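Pectinesterase (Aspergillus niger, PDB 5C1E) hydrolyses the methyl esters of pectin to leave galacturonate units and methanol, and is probably involved in macerating and soft-rotting plant tissue. Local coordinates at residues 60-65 against 71-76; 17-20 against 24-27; 162-167 against 221-226; 229-234 against 243-248. All blocks are in the same frame, centred on the assembly; numbering follows the deposited sequence.

Interaction 1: 60-65 against 71-76; sequences YGETTD and DNVVTI
Thr-63 places OG1 opposite its backbone N (chi1 178°), and Asp-71 turns CG opposite its own carbonyl carbon (chi1 -60°). The two side chains then cross at about a right angle, with Thr-63 OG1 3.6 Å from Asp-71 CB. That hydroxyl also closes an ST turn by accepting Asp-65 N at 3.1 Å. The segments run 173° apart in direction, but no direct hydrogen bond joins them. Two waters lie between them instead. Water 1 donates to Glu-62 O at 2.7 Å and accepts from Val-73 N at 2.8 Å. Water 2 is 2.7 Å from Thr-63 OG1 and donates to Asn-72 OD1. Asn-72 ND2 is hydrogen-bonded to Asn-107 OD1 and Gly-132 O.

Apolar groups fill the other end. Val-73 CG2 sits against the carbonyl of Glu-62 and beside its CB and CG. Val-74 CG2 packs on Gly-61 CA and Glu-62 N. The Glu-62 carboxylate is tied outside the contact, OE1 accepting from the backbone N of Ser-42. In the fold this is the loop between strand 57-61 and strand 74-78, which belong to two different faces of the parallel beta helix.

At the turn end, Asp-71 OD2 lies 3.4 Å from Thr-64 CG2 and touches Asp-65 CB. Asp-65 OD2 is 4.4 Å from Asp-71 OD2, while Asp-65 OD1 pairs with Ser-67. The chemistry is that of a water-bridged loop closure. The nearby acids would tend to raise each other's pKa, so the contact may be eased at low pH.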
loop_
_atom_site.group_PDB
_atom_site.type_symbol
_atom_site.label_atom_id
_atom_site.label_comp_id
_atom_site.label_asym_id
_atom_site.label_seq_id
_atom_site.Cartn_x
_atom_site.Cartn_y
_atom_site.Cartn_z
ATOM N N TYR A 60 15.820 3.739 2.168
ATOM C CA TYR A 60 15.837 3.151 3.499
ATOM C C TYR A 60 15.587 4.200 4.539
ATOM O O TYR A 60 16.236 5.239 4.524
ATOM C CB TYR A 60 17.216 2.607 3.832
ATOM C CG TYR A 60 17.728 1.485 2.993
ATOM C CD1 TYR A 60 17.240 0.201 3.155
ATOM C CD2 TYR A 60 18.749 1.691 2.080
ATOM C CE1 TYR A 60 17.752 -0.860 2.414
ATOM C CE2 TYR A 60 19.258 0.640 1.340
ATOM C CZ TYR A 60 18.759 -0.635 1.518
ATOM O OH TYR A 60 19.259 -1.668 0.765
ATOM N N GLY A 61 14.717 3.897 5.492
ATOM C CA GLY A 61 14.508 4.748 6.648
ATOM C C GLY A 61 15.231 4.240 7.877
ATOM O O GLY A 61 15.399 3.038 8.074
ATOM N N GLU A 62 15.653 5.173 8.708
ATOM C CA GLU A 62 16.274 4.865 9.989
ATOM C C GLU A 62 15.279 4.179 10.906
ATOM O O GLU A 62 14.134 4.625 11.022
ATOM C CB GLU A 62 16.781 6.161 10.644
ATOM C CG GLU A 62 17.403 5.944 12.006
ATOM C CD GLU A 62 17.915 7.213 12.655
ATOM O OE1 GLU A 62 17.903 8.270 12.035
ATOM O OE2 GLU A 62 18.330 7.135 13.831
ATOM N N THR A 63 15.704 3.083 11.535
ATOM C CA THR A 63 14.879 2.406 12.535
ATOM C C THR A 63 15.673 1.452 13.409
ATOM O O THR A 63 16.624 0.849 12.949
ATOM C CB THR A 63 13.720 1.609 11.870
ATOM O OG1 THR A 63 12.962 0.932 12.876
ATOM C CG2 THR A 63 14.234 0.597 10.861
ATOM N N THR A 64 15.255 1.314 14.672
ATOM C CA THR A 64 15.860 0.354 15.593
ATOM C C THR A 64 15.489 -1.097 15.258
ATOM O O THR A 64 16.162 -2.019 15.706
ATOM C CB THR A 64 15.488 0.663 17.072
ATOM O OG1 THR A 64 16.396 -0.009 17.952
ATOM C CG2 THR A 64 14.062 0.243 17.386
ATOM N N ASP A 65 14.432 -1.290 14.463
ATOM C CA ASP A 65 13.938 -2.629 14.105
ATOM C C ASP A 65 13.328 -2.584 12.701
ATOM O O ASP A 65 12.187 -2.141 12.498
ATOM C CB ASP A 65 12.906 -3.104 15.141
ATOM C CG ASP A 65 12.429 -4.533 14.900
ATOM O OD1 ASP A 65 12.800 -5.134 13.875
ATOM O OD2 ASP A 65 11.695 -5.063 15.771
ATOM N N ASP A 71 8.483 1.145 14.687
ATOM C CA ASP A 71 9.568 2.006 15.174
ATOM C C ASP A 71 10.064 3.024 14.152
ATOM O O ASP A 71 11.121 3.650 14.358
ATOM C CB ASP A 71 10.748 1.143 15.650
ATOM C CG ASP A 71 10.362 0.198 16.776
ATOM O OD1 ASP A 71 9.487 0.559 17.578
ATOM O OD2 ASP A 71 10.907 -0.912 16.852
ATOM N N ASN A 72 9.320 3.225 13.058
ATOM C CA ASN A 72 9.770 4.162 12.035
ATOM C C ASN A 72 9.876 5.566 12.652
ATOM O O ASN A 72 9.035 5.973 13.483
ATOM C CB ASN A 72 8.817 4.199 10.844
ATOM C CG ASN A 72 8.800 2.922 10.034
ATOM O OD1 ASN A 72 9.593 2.021 10.239
ATOM N ND2 ASN A 72 7.892 2.864 9.075
ATOM N N VAL A 73 10.917 6.293 12.261
ATOM C CA VAL A 73 11.134 7.665 12.717
ATOM C C VAL A 73 11.249 8.636 11.540
ATOM O O VAL A 73 11.569 9.813 11.737
ATOM C CB VAL A 73 12.381 7.784 13.626
ATOM C CG1 VAL A 73 12.081 7.215 15.006
ATOM C CG2 VAL A 73 13.603 7.101 13.001
ATOM N N VAL A 74 10.973 8.152 10.329
ATOM C CA VAL A 74 10.982 8.976 9.123
ATOM C C VAL A 74 9.562 9.084 8.605
ATOM O O VAL A 74 8.923 8.071 8.314
ATOM C CB VAL A 74 11.889 8.405 8.028
ATOM C CG1 VAL A 74 11.834 9.282 6.782
ATOM C CG2 VAL A 74 13.313 8.313 8.535
ATOM N N THR A 75 9.058 10.311 8.532
ATOM C CA THR A 75 7.736 10.560 7.983
ATOM C C THR A 75 7.869 11.534 6.825
ATOM O O THR A 75 8.507 12.581 6.970
ATOM C CB THR A 75 6.788 11.106 9.068
ATOM O OG1 THR A 75 6.583 10.094 10.056
ATOM C CG2 THR A 75 5.430 11.460 8.476
ATOM N N ILE A 76 7.289 11.169 5.682
ATOM C CA ILE A 76 7.117 12.068 4.547
ATOM C C ILE A 76 5.664 12.514 4.527
ATOM O O ILE A 76 4.745 11.681 4.447
ATOM C CB ILE A 76 7.462 11.390 3.205
ATOM C CG1 ILE A 76 8.823 10.705 3.308
ATOM C CG2 ILE A 76 7.455 12.420 2.067
ATOM C CD1 ILE A 76 9.246 9.960 2.079
HETATM O O HOH W 1 11.922 5.438 9.766
HETATM O O HOH W 2 10.412 0.333 12.371
#

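Interaction 2: 17-20 against 24-27; sequences GTYS and DALD
Tyr-19 lays one face of its ring against the first turn of helix 22-29, over Ala-25. Ala-25 CA stands 4.1 Å from the ring centroid and 16° off the ring normal, a CH-pi contact. The methyl of Ala-25 sits toward the rim, with CB 3.8 Å from Tyr-19 CD2. The opposite face of the ring carries Thr-18 CG2, 3.5 Å above the plane. The ring is thus held between its own neighbour in the chain and the helix. Tyr-19 has CG opposite its carbonyl carbon (chi1 -48°), which swings the ring toward Ala-25.

Helix 22-29 lies at the N-terminal end of the parallel beta helix. Strand 11-13 is the outermost strand of the ten-stranded sheet there. Ala-25 packs on Val-13 and Ile-38, and Leu-26 on Ile-38, Leu-49 and Ile-51, so the helix covers the end of the coil. Tyr-19 also touches Leu-11.

Asp-24 meets Tyr-19 through carbon, CB to CB at 4.1 Å. Its carboxylate turns the other way, toward Ser-20. Water 3 joins the two: it accepts from Ser-20 N at 3.0 Å and donates to Asp-24 OD2 at 2.7 Å. The backbone N of Asp-24 is bonded to Thr-21 OG1.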
loop_
_atom_site.group_PDB
_atom_site.type_symbol
_atom_site.label_atom_id
_atom_site.label_comp_id
_atom_site.label_asym_id
_atom_site.label_seq_id
_atom_site.Cartn_x
_atom_site.Cartn_y
_atom_site.Cartn_z
ATOM N N GLY A 17 23.242 14.795 7.545
ATOM C CA GLY A 17 23.619 14.073 6.338
ATOM C C GLY A 17 24.079 14.984 5.203
ATOM O O GLY A 17 24.176 16.218 5.341
ATOM N N THR A 18 24.329 14.372 4.057
ATOM C CA THR A 18 24.778 15.094 2.886
ATOM C C THR A 18 23.706 16.031 2.319
ATOM O O THR A 18 24.027 17.133 1.824
ATOM C CB THR A 18 25.252 14.106 1.821
ATOM O OG1 THR A 18 26.272 13.274 2.389
ATOM C CG2 THR A 18 25.799 14.842 0.598
ATOM N N TYR A 19 22.452 15.587 2.382
ATOM C CA TYR A 19 21.303 16.349 1.880
ATOM C C TYR A 19 20.306 16.608 3.008
ATOM O O TYR A 19 20.073 15.733 3.845
ATOM C CB TYR A 19 20.621 15.591 0.737
ATOM C CG TYR A 19 21.618 15.097 -0.298
ATOM C CD1 TYR A 19 22.085 15.954 -1.288
ATOM C CD2 TYR A 19 22.141 13.805 -0.243
ATOM C CE1 TYR A 19 23.001 15.534 -2.237
ATOM C CE2 TYR A 19 23.081 13.371 -1.173
ATOM C CZ TYR A 19 23.495 14.249 -2.185
ATOM O OH TYR A 19 24.427 13.868 -3.122
ATOM N N SER A 20 19.720 17.801 3.014
ATOM C CA SER A 20 18.761 18.190 4.049
ATOM C C SER A 20 17.344 17.710 3.734
ATOM O O SER A 20 16.540 17.508 4.653
ATOM C CB SER A 20 18.745 19.708 4.221
ATOM O OG SER A 20 18.465 20.348 2.998
ATOM N N ASP A 24 16.294 16.606 -2.528
ATOM C CA ASP A 24 17.655 16.937 -2.944
ATOM C C ASP A 24 18.454 15.677 -3.242
ATOM O O ASP A 24 19.228 15.662 -4.194
ATOM C CB ASP A 24 18.363 17.780 -1.888
ATOM C CG ASP A 24 17.820 19.191 -1.806
ATOM O OD1 ASP A 24 17.074 19.617 -2.693
ATOM O OD2 ASP A 24 18.153 19.872 -0.832
ATOM N N ALA A 25 18.273 14.614 -2.444
ATOM C CA ALA A 25 18.989 13.350 -2.700
ATOM C C ALA A 25 18.509 12.664 -3.988
ATOM O O ALA A 25 19.317 12.160 -4.772
ATOM C CB ALA A 25 18.864 12.390 -1.528
ATOM N N LEU A 26 17.193 12.633 -4.186
ATOM C CA LEU A 26 16.612 12.131 -5.434
ATOM C C LEU A 26 17.175 12.897 -6.647
ATOM O O LEU A 26 17.577 12.282 -7.635
ATOM C CB LEU A 26 15.079 12.242 -5.405
ATOM C CG LEU A 26 14.349 11.329 -4.414
ATOM C CD1 LEU A 26 12.866 11.676 -4.348
ATOM C CD2 LEU A 26 14.542 9.868 -4.795
ATOM N N ASP A 27 17.204 14.230 -6.557
ATOM C CA ASP A 27 17.811 15.077 -7.607
ATOM C C ASP A 27 19.268 14.694 -7.848
ATOM O O ASP A 27 19.719 14.629 -9.000
ATOM C CB ASP A 27 17.732 16.581 -7.255
ATOM C CG ASP A 27 16.302 17.151 -7.318
ATOM O OD1 ASP A 27 15.399 16.500 -7.862
ATOM O OD2 ASP A 27 16.082 18.268 -6.814
HETATM O O HOH W 3 20.403 19.305 0.541
#

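Interaction 3: 162-167 against 221-226; sequences YIFGDA and RPWRVL. With SO4 (sulfate ion), chain D; SO4 (sulfate ion), chain F; ACT (acetate ion), chain M.
Phe-164 and Trp-223 make the aromatic part of the contact. Phe-164 CD2 lies 3.5 Å from Trp-223 CZ3, at the edge of the phenyl ring. The two six-membered rings are oblique, with planes at 55° and centroids 5.5 Å apart. Gly-165 CA meets the indole edge in its plane, 3.9 Å from Trp-223 CZ3. Trp-223 reaches them because CG is opposite its backbone N (chi1 -173°). Phe-164 also stacks on Tyr-143.

Hydrogen bonds hold the polar rim. Trp-223 NE1 donates to O1 of the chain D sulfate at 3.0 Å and 165°, close to straight. Arg-224 grips the same sulfate with two nitrogens, NH1 to O3 at 2.9 Å and NH2 to O4 at 3.0 Å. NH2 also donates to Trp-223 O at 2.9 Å, from above the carbonyl plane. Together with the sulfate bonds it limits the rotation of the guanidinium, whose CZ lies over one indole face, toward the rim. NE and NH1 reach O1 of the chain F sulfate at longer range.

Ionic contacts lie beside Arg-221. Its NE forms a salt bridge with Asp-161, the predicted active-site residue, and NH1 donates to acetate O at 3.0 Å.

The ions probably come from the crystallisation liquor, and a glycerol also lies against Trp-223. An aromatic wall beside cationic arginines is consistent with a cleft that receives a sugar chain bearing carboxylates.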
loop_
_atom_site.group_PDB
_atom_site.type_symbol
_atom_site.label_atom_id
_atom_site.label_comp_id
_atom_site.label_asym_id
_atom_site.label_seq_id
_atom_site.Cartn_x
_atom_site.Cartn_y
_atom_site.Cartn_z
ATOM N N TYR A 162 -9.380 2.842 0.363
ATOM C CA TYR A 162 -8.015 3.219 0.717
ATOM C C TYR A 162 -6.892 2.328 0.176
ATOM O O TYR A 162 -5.730 2.687 0.302
ATOM C CB TYR A 162 -7.878 3.527 2.210
ATOM C CG TYR A 162 -8.117 2.441 3.240
ATOM C CD1 TYR A 162 -9.392 2.172 3.722
ATOM C CD2 TYR A 162 -7.054 1.762 3.803
ATOM C CE1 TYR A 162 -9.608 1.236 4.702
ATOM C CE2 TYR A 162 -7.252 0.820 4.796
ATOM C CZ TYR A 162 -8.516 0.566 5.253
ATOM O OH TYR A 162 -8.700 -0.362 6.248
ATOM N N ILE A 163 -7.256 1.211 -0.463
ATOM C CA ILE A 163 -6.341 0.436 -1.320
ATOM C C ILE A 163 -7.092 0.298 -2.634
ATOM O O ILE A 163 -8.132 -0.341 -2.678
ATOM C CB ILE A 163 -6.014 -0.943 -0.731
ATOM C CG1 ILE A 163 -5.367 -0.786 0.645
ATOM C CG2 ILE A 163 -5.103 -1.733 -1.676
ATOM C CD1 ILE A 163 -5.244 -2.083 1.431
ATOM N N PHE A 164 -6.627 0.983 -3.666
ATOM C CA PHE A 164 -7.414 1.126 -4.889
ATOM C C PHE A 164 -6.529 1.229 -6.124
ATOM O O PHE A 164 -5.390 1.671 -6.041
ATOM C CB PHE A 164 -8.399 2.333 -4.774
ATOM C CG PHE A 164 -7.747 3.680 -4.958
ATOM C CD1 PHE A 164 -6.902 4.196 -3.977
ATOM C CD2 PHE A 164 -7.972 4.424 -6.097
ATOM C CE1 PHE A 164 -6.279 5.414 -4.157
ATOM C CE2 PHE A 164 -7.348 5.643 -6.283
ATOM C CZ PHE A 164 -6.509 6.143 -5.318
ATOM N N GLY A 165 -7.089 0.825 -7.270
ATOM C CA GLY A 165 -6.368 0.830 -8.550
ATOM C C GLY A 165 -6.313 -0.549 -9.157
ATOM O O GLY A 165 -7.019 -1.473 -8.702
ATOM N N ASP A 166 -5.463 -0.689 -10.175
ATOM C CA ASP A 166 -5.381 -1.899 -11.002
ATOM C C ASP A 166 -4.008 -2.591 -10.971
ATOM O O ASP A 166 -3.650 -3.359 -11.892
ATOM C CB ASP A 166 -5.758 -1.587 -12.447
ATOM C CG ASP A 166 -5.921 -2.834 -13.290
ATOM O OD1 ASP A 166 -6.463 -3.840 -12.814
ATOM O OD2 ASP A 166 -5.468 -2.803 -14.440
ATOM N N ALA A 167 -3.246 -2.333 -9.922
ATOM C CA ALA A 167 -2.027 -3.084 -9.667
ATOM C C ALA A 167 -2.366 -4.540 -9.454
ATOM O O ALA A 167 -3.480 -4.863 -9.015
ATOM C CB ALA A 167 -1.319 -2.541 -8.436
ATOM N N ARG A 221 -15.274 -2.827 -2.623
ATOM C CA ARG A 221 -16.298 -2.576 -3.620
ATOM C C ARG A 221 -15.622 -2.401 -4.984
ATOM O O ARG A 221 -14.425 -2.082 -5.050
ATOM C CB ARG A 221 -17.158 -1.382 -3.221
ATOM C CG ARG A 221 -16.389 -0.074 -3.103
ATOM C CD ARG A 221 -17.308 1.040 -2.638
ATOM N NE ARG A 221 -16.666 2.339 -2.770
ATOM C CZ ARG A 221 -17.320 3.486 -2.962
ATOM N NH1 ARG A 221 -18.639 3.492 -3.047
ATOM N NH2 ARG A 221 -16.654 4.622 -3.083
ATOM N N PRO A 222 -16.365 -2.627 -6.074
ATOM C CA PRO A 222 -15.709 -2.657 -7.389
ATOM C C PRO A 222 -15.634 -1.290 -8.062
ATOM O O PRO A 222 -16.655 -0.760 -8.526
ATOM C CB PRO A 222 -16.577 -3.617 -8.196
ATOM C CG PRO A 222 -17.917 -3.566 -7.559
ATOM C CD PRO A 222 -17.733 -3.183 -6.114
ATOM N N TRP A 223 -14.432 -0.735 -8.143
ATOM C CA TRP A 223 -14.261 0.544 -8.808
ATOM C C TRP A 223 -14.542 0.373 -10.305
ATOM O O TRP A 223 -15.090 1.260 -10.937
ATOM C CB TRP A 223 -12.877 1.111 -8.511
ATOM C CG TRP A 223 -12.642 2.499 -9.007
ATOM C CD1 TRP A 223 -13.581 3.436 -9.311
ATOM C CD2 TRP A 223 -11.365 3.133 -9.196
ATOM N NE1 TRP A 223 -12.976 4.591 -9.723
ATOM C CE2 TRP A 223 -11.614 4.433 -9.659
ATOM C CE3 TRP A 223 -10.043 2.720 -9.024
ATOM C CZ2 TRP A 223 -10.586 5.329 -9.959
ATOM C CZ3 TRP A 223 -9.012 3.605 -9.339
ATOM C CH2 TRP A 223 -9.290 4.886 -9.801
ATOM N N ARG A 224 -14.175 -0.783 -10.860
ATOM C CA ARG A 224 -14.568 -1.174 -12.216
ATOM C C ARG A 224 -15.131 -2.591 -12.148
ATOM O O ARG A 224 -15.048 -3.241 -11.095
ATOM C CB ARG A 224 -13.386 -1.101 -13.178
ATOM C CG ARG A 224 -12.792 0.299 -13.325
ATOM C CD ARG A 224 -13.619 1.146 -14.267
ATOM N NE ARG A 224 -13.029 2.468 -14.478
ATOM C CZ ARG A 224 -13.221 3.517 -13.680
ATOM N NH1 ARG A 224 -12.634 4.677 -13.959
ATOM N NH2 ARG A 224 -13.981 3.427 -12.596
ATOM N N VAL A 225 -15.671 -3.076 -13.261
ATOM C CA VAL A 225 -16.605 -4.205 -13.217
ATOM C C VAL A 225 -15.965 -5.576 -12.948
ATOM O O VAL A 225 -16.674 -6.531 -12.608
ATOM C CB VAL A 225 -17.475 -4.288 -14.489
ATOM C CG1 VAL A 225 -18.379 -3.069 -14.609
ATOM C CG2 VAL A 225 -16.626 -4.439 -15.746
ATOM N N LEU A 226 -14.657 -5.694 -13.101
ATOM C CA LEU A 226 -14.013 -7.000 -12.931
ATOM C C LEU A 226 -12.993 -7.029 -11.783
ATOM O O LEU A 226 -12.049 -7.824 -11.780
ATOM C CB LEU A 226 -13.441 -7.497 -14.269
ATOM C CG LEU A 226 -14.507 -8.095 -15.193
ATOM C CD1 LEU A 226 -14.016 -8.230 -16.626
ATOM C CD2 LEU A 226 -14.973 -9.452 -14.706
HETATM S S SO4 D . -14.403 7.210 -11.699
HETATM O O1 SO4 D . -14.113 7.322 -10.254
HETATM O O2 SO4 D . -15.106 8.431 -12.142
HETATM O O3 SO4 D . -13.131 7.085 -12.425
HETATM O O4 SO4 D . -15.271 6.033 -11.920
HETATM S S SO4 F . -11.873 3.832 -17.855
HETATM O O1 SO4 F . -10.991 3.809 -16.665
HETATM O O2 SO4 F . -12.257 5.231 -18.167
HETATM O O3 SO4 F . -11.148 3.243 -19.006
HETATM O O4 SO4 F . -13.083 3.010 -17.582
HETATM C C ACT M . -20.068 5.396 -5.902
HETATM O O ACT M . -20.002 5.642 -4.673
HETATM O OXT ACT M . -20.892 4.583 -6.386
HETATM C CH3 ACT M . -19.122 6.103 -6.829
#

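Interaction 4: 229-234 against 243-248; sequences VIYQNS and KGWTTM
Trp-245 points the six-membered end of its indole at Val-229 and Tyr-231. These two face the loop from strand 228-232, a strand in the long parallel sheet of the beta helix. The loop 243-248 follows strand 235-236 and precedes strand 255-259.

The tight part centres on one atom, Trp-245 CH2. It is 3.8 Å from Val-229 CG1, which meets the indole at the edge and in its plane. It is 3.7 Å from Tyr-231 CE1 and equally near CD1, at the edge of the phenol ring. The rings are oblique, their planes at 68° and their centroids 5.7 Å apart. Ile-230, between the two contact residues, points the other way. Trp-245 has CG opposite its carbonyl carbon (chi1 -50°), which carries the indole tip from the loop to the strand. All three residues are buried. Tyr-256 stacks on the indole, and Thr-185 touches all three side chains. The polar ends are bonded outside the pair, Tyr-231 OH to Leu-219 O and Trp-245 NE1 to Glu-274 OE2.

The backbones stay far apart. Val-229 CA is 10.4 Å from Trp-245 CA, and no hydrogen bond crosses the contact. The indole and the strand side chains together fill that distance. The solvent side belongs to the loop, where Thr-247 is exposed and Lys-243 partly so. Gly-244 takes a positive phi of 80° there, as in a classic gamma turn. That turn is closed by a weak bond from Trp-245 N to Lys-243 O of 2.8 Å.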
loop_
_atom_site.group_PDB
_atom_site.type_symbol
_atom_site.label_atom_id
_atom_site.label_comp_id
_atom_site.label_asym_id
_atom_site.label_seq_id
_atom_site.Cartn_x
_atom_site.Cartn_y
_atom_site.Cartn_z
ATOM N N VAL A 229 -10.315 -9.527 -5.830
ATOM C CA VAL A 229 -9.668 -9.411 -4.525
ATOM C C VAL A 229 -9.906 -10.681 -3.717
ATOM O O VAL A 229 -11.036 -11.179 -3.680
ATOM C CB VAL A 229 -10.256 -8.239 -3.739
ATOM C CG1 VAL A 229 -9.563 -8.088 -2.394
ATOM C CG2 VAL A 229 -10.160 -6.931 -4.545
ATOM N N ILE A 230 -8.840 -11.183 -3.088
ATOM C CA ILE A 230 -8.932 -12.300 -2.135
ATOM C C ILE A 230 -8.329 -11.914 -0.788
ATOM O O ILE A 230 -7.217 -11.368 -0.730
ATOM C CB ILE A 230 -8.302 -13.617 -2.676
ATOM C CG1 ILE A 230 -8.460 -14.738 -1.636
ATOM C CG2 ILE A 230 -6.846 -13.449 -3.062
ATOM C CD1 ILE A 230 -8.260 -16.117 -2.217
ATOM N N TYR A 231 -9.073 -12.176 0.291
ATOM C CA TYR A 231 -8.540 -12.092 1.642
ATOM C C TYR A 231 -8.365 -13.526 2.129
ATOM O O TYR A 231 -9.335 -14.288 2.188
ATOM C CB TYR A 231 -9.499 -11.367 2.586
ATOM C CG TYR A 231 -9.590 -9.850 2.451
ATOM C CD1 TYR A 231 -10.292 -9.271 1.397
ATOM C CD2 TYR A 231 -9.084 -9.008 3.431
ATOM C CE1 TYR A 231 -10.417 -7.886 1.287
ATOM C CE2 TYR A 231 -9.206 -7.623 3.336
ATOM C CZ TYR A 231 -9.863 -7.064 2.253
ATOM O OH TYR A 231 -10.011 -5.686 2.141
ATOM N N GLN A 232 -7.129 -13.898 2.437
ATOM C CA GLN A 232 -6.807 -15.279 2.791
ATOM C C GLN A 232 -5.892 -15.356 4.007
ATOM O O GLN A 232 -5.010 -14.499 4.205
ATOM C CB GLN A 232 -6.163 -16.000 1.595
ATOM C CG GLN A 232 -4.957 -15.306 1.013
ATOM C CD GLN A 232 -4.404 -16.004 -0.223
ATOM O OE1 GLN A 232 -5.151 -16.513 -1.039
ATOM N NE2 GLN A 232 -3.103 -15.974 -0.385
ATOM N N ASN A 233 -6.086 -16.394 4.819
ATOM C CA ASN A 233 -5.221 -16.628 5.969
ATOM C C ASN A 233 -5.072 -15.401 6.877
ATOM O O ASN A 233 -4.015 -15.207 7.487
ATOM C CB ASN A 233 -3.834 -17.078 5.500
ATOM C CG ASN A 233 -3.880 -18.275 4.578
ATOM O OD1 ASN A 233 -4.536 -19.265 4.874
ATOM N ND2 ASN A 233 -3.154 -18.199 3.456
ATOM N N SER A 234 -6.124 -14.583 6.965
ATOM C CA SER A 234 -6.055 -13.305 7.642
ATOM C C SER A 234 -7.013 -13.208 8.808
ATOM O O SER A 234 -7.983 -13.978 8.908
ATOM C CB SER A 234 -6.370 -12.163 6.668
ATOM O OG SER A 234 -5.390 -12.056 5.670
ATOM N N LYS A 243 -22.270 -8.676 5.256
ATOM C CA LYS A 243 -22.313 -8.828 3.790
ATOM C C LYS A 243 -20.913 -8.907 3.147
ATOM O O LYS A 243 -20.770 -9.394 2.019
ATOM C CB LYS A 243 -23.159 -7.728 3.158
ATOM C CG LYS A 243 -24.597 -7.699 3.665
ATOM C CD LYS A 243 -25.479 -6.701 2.929
ATOM C CE LYS A 243 -24.978 -5.256 3.000
ATOM N NZ LYS A 243 -24.999 -4.669 4.368
ATOM N N GLY A 244 -19.902 -8.395 3.850
ATOM C CA GLY A 244 -18.508 -8.489 3.433
ATOM C C GLY A 244 -18.121 -7.469 2.374
ATOM O O GLY A 244 -17.144 -6.728 2.533
ATOM N N TRP A 245 -18.864 -7.455 1.279
ATOM C CA TRP A 245 -18.561 -6.596 0.152
ATOM C C TRP A 245 -19.747 -5.693 -0.172
ATOM O O TRP A 245 -20.894 -6.023 0.157
ATOM C CB TRP A 245 -18.199 -7.445 -1.051
ATOM C CG TRP A 245 -17.166 -8.501 -0.771
ATOM C CD1 TRP A 245 -17.389 -9.755 -0.280
ATOM C CD2 TRP A 245 -15.748 -8.394 -0.960
ATOM N NE1 TRP A 245 -16.196 -10.434 -0.152
ATOM C CE2 TRP A 245 -15.176 -9.616 -0.549
ATOM C CE3 TRP A 245 -14.910 -7.388 -1.425
ATOM C CZ2 TRP A 245 -13.815 -9.866 -0.638
ATOM C CZ3 TRP A 245 -13.561 -7.620 -1.488
ATOM C CH2 TRP A 245 -13.020 -8.852 -1.109
ATOM N N THR A 246 -19.480 -4.552 -0.807
ATOM C CA THR A 246 -20.556 -3.639 -1.197
ATOM C C THR A 246 -20.402 -3.218 -2.672
ATOM O O THR A 246 -19.512 -3.696 -3.390
ATOM C CB THR A 246 -20.668 -2.438 -0.223
ATOM O OG1 THR A 246 -21.893 -1.724 -0.448
ATOM C CG2 THR A 246 -19.486 -1.487 -0.353
ATOM N N THR A 247 -21.280 -2.328 -3.113
ATOM C CA THR A 247 -21.396 -1.994 -4.532
ATOM C C THR A 247 -20.739 -0.667 -4.887
ATOM O O THR A 247 -20.503 0.198 -4.013
ATOM C CB THR A 247 -22.865 -1.875 -4.897
ATOM O OG1 THR A 247 -23.429 -0.845 -4.073
ATOM C CG2 THR A 247 -23.586 -3.201 -4.656
ATOM N N MET A 248 -20.428 -0.514 -6.172
ATOM C CA MET A 248 -19.903 0.739 -6.705
ATOM C C MET A 248 -20.185 0.797 -8.215
ATOM O O MET A 248 -21.175 1.388 -8.602
ATOM C CB MET A 248 -18.411 0.936 -6.387
ATOM C CG MET A 248 -17.903 2.341 -6.708
ATOM S SD MET A 248 -16.160 2.570 -6.269
ATOM C CE MET A 248 -15.983 4.339 -6.445
#

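In the fold
Along the chain the order is interaction 2, then 1, 3 and 4, each closing before the next opens. Interactions 2 and 1 share one side of the chain's centre, with centres about 17 Å apart. Interactions 3 and 4 lie on the other side. Interactions 2 and 4 are the farthest apart, about 42 Å between centres, so the set runs along the beta helix. Strands 57-61 and 228-232 put interactions 1 and 4 on the same ten-stranded sheet. Interactions 3 and 4 touch directly: Arg-221 and Pro-222 pack on Thr-246 and Met-248. The loop 243-248 is thus tied to the segment that reaches predicted active-site Asp-161, while interactions 1 and 2 lie away from the annotated sites.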